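Local coordinates for protein putative invasin (Yersinia pseudotuberculosis IP 31758, PDB 5N40) that is a putative invasin whose elongated chain ends in a C-type lectin-like adhesion domain and probably serves to attach the bacterium to surfaces, at residues P282-L287 with Y311-S316. The protein carries 1 engineered substitution. Residues are numbered along the deposited sequence; the frame is centred on the assembly and turned at random.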
# COMPACT_ATOMS: atom_id res chain seq x y z
N PRO A 282 21.22 -2.64 37.09
CA PRO A 282 21.38 -1.23 37.47
C PRO A 282 20.78 -0.94 38.83
O PRO A 282 19.92 -1.67 39.35
CB PRO A 282 20.64 -0.48 36.35
CG PRO A 282 19.67 -1.47 35.80
CD PRO A 282 20.35 -2.80 35.91
N SER A 283 21.26 0.14 39.44
CA SER A 283 20.68 0.58 40.69
C SER A 283 19.28 1.13 40.45
O SER A 283 18.89 1.46 39.33
CB SER A 283 21.56 1.66 41.34
OG SER A 283 21.53 2.86 40.57
N SER A 284 18.50 1.23 41.54
CA SER A 284 17.15 1.75 41.40
C SER A 284 17.17 3.22 40.98
O SER A 284 16.34 3.65 40.17
CB SER A 284 16.37 1.56 42.70
OG SER A 284 17.04 2.12 43.81
N SER A 285 18.12 4.01 41.49
CA SER A 285 18.17 5.41 41.05
C SER A 285 18.56 5.52 39.58
O SER A 285 18.08 6.43 38.89
CB SER A 285 19.15 6.20 41.92
OG SER A 285 20.48 5.78 41.71
N GLN A 286 19.41 4.63 39.09
CA GLN A 286 19.73 4.61 37.67
C GLN A 286 18.49 4.34 36.83
O GLN A 286 18.23 5.04 35.84
CB GLN A 286 20.82 3.58 37.38
CG GLN A 286 22.22 4.07 37.73
CD GLN A 286 23.24 2.96 37.83
OE1 GLN A 286 22.90 1.78 37.74
NE2 GLN A 286 24.50 3.34 38.01
N LEU A 287 17.70 3.34 37.21
CA LEU A 287 16.47 3.05 36.49
C LEU A 287 15.50 4.22 36.54
O LEU A 287 14.82 4.52 35.56
CB LEU A 287 15.82 1.78 37.05
CG LEU A 287 16.50 0.47 36.66
CD1 LEU A 287 15.99 -0.66 37.54
CD2 LEU A 287 16.28 0.15 35.18
N TYR A 311 10.91 -3.84 36.83
CA TYR A 311 12.29 -4.11 36.48
C TYR A 311 13.13 -4.22 37.74
O TYR A 311 12.98 -3.42 38.67
CB TYR A 311 12.85 -3.00 35.57
CG TYR A 311 12.36 -3.11 34.13
CD1 TYR A 311 11.02 -2.96 33.82
CD2 TYR A 311 13.25 -3.37 33.10
CE1 TYR A 311 10.57 -3.08 32.50
CE2 TYR A 311 12.81 -3.49 31.79
CZ TYR A 311 11.48 -3.34 31.49
OH TYR A 311 11.05 -3.46 30.18
N ARG A 312 14.02 -5.21 37.78
CA ARG A 312 14.83 -5.44 38.97
C ARG A 312 15.97 -4.43 39.06
O ARG A 312 16.51 -3.98 38.05
CB ARG A 312 15.39 -6.87 38.98
CG ARG A 312 14.33 -7.94 39.17
CD ARG A 312 14.93 -9.29 39.57
NE ARG A 312 13.90 -10.19 40.08
CZ ARG A 312 13.39 -10.14 41.30
NH1 ARG A 312 13.82 -9.23 42.17
NH2 ARG A 312 12.45 -11.00 41.67
N SER A 313 16.32 -4.08 40.30
CA SER A 313 17.47 -3.24 40.56
C SER A 313 18.42 -3.97 41.50
O SER A 313 18.09 -5.00 42.09
CB SER A 313 17.07 -1.89 41.18
OG SER A 313 17.09 -1.95 42.60
N SER A 314 19.62 -3.41 41.63
CA SER A 314 20.64 -3.96 42.51
C SER A 314 20.75 -3.21 43.83
O SER A 314 21.71 -3.41 44.57
CB SER A 314 22.00 -3.95 41.81
OG SER A 314 22.32 -2.64 41.37
N THR A 315 19.77 -2.35 44.14
CA THR A 315 19.76 -1.59 45.39
C THR A 315 19.01 -2.38 46.46
O THR A 315 17.82 -2.68 46.30
CB THR A 315 19.10 -0.23 45.17
OG1 THR A 315 19.74 0.45 44.09
CG2 THR A 315 19.19 0.63 46.44
N SER A 316 19.70 -2.70 47.55
CA SER A 316 19.08 -3.40 48.67
C SER A 316 18.11 -2.49 49.41
O SER A 316 18.45 -1.35 49.75
CB SER A 316 20.15 -3.91 49.63
OG SER A 316 21.06 -4.77 48.98
O HOH W 1 19.60 3.36 43.94
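The carbonyl of Pro-282 is the flat group met directly across this contact: Ser-314 N donates to Pro-282 O at 2.9 Å from above the carbonyl plane, 36° out, while Ser-313 CA brings a CA-H to the same oxygen at 3.2 Å. A second flat group, the Gln-286 amide, is turned back on its own segment, where OE1 accepts from Ser-283 N, which stands above the amide plane. Ser-283 OG in turn accepts from Gln-286 N, closing a capping box. The Tyr-311 ring leads away, its OH bonded to Pro-306 O, and CB is what meets Leu-287. Proline suits its buried place, having no N-H to satisfy.

Thr-315 OG1 lies anti to the carbonyl carbon (chi1 -54°) and accepts from Ser-284 N at 2.9 Å in an almost straight bond, 173°. One water accepts from Ser-285 N, satisfying this N-H of the first turn, and also bonds Ser-284 OG and Thr-315 OG1. Ser-313 OG accepts from Thr-315 N in an ST turn and also bonds Phe-323 O, consistent with fixing the corner at 314; a small side chain suits Ser-313, whose CB lies 3.5 Å from Ser-284 N. Leu-287 CD1 touches Arg-312 O at 3.4 Å, but leucine suits its apolar neighbours, Tyr-311 CB, Val-325 and Phe-244.

Within the C-type lectin-like adhesion domain, the contact sets the N-terminus of helix 284-293 against the bend between strands 311-313 and 315-318. Both strands pair with strand 321-325, whose Val-325 also touches Ser-284, while Phe-244 of strand 242-245 packs on Pro-282.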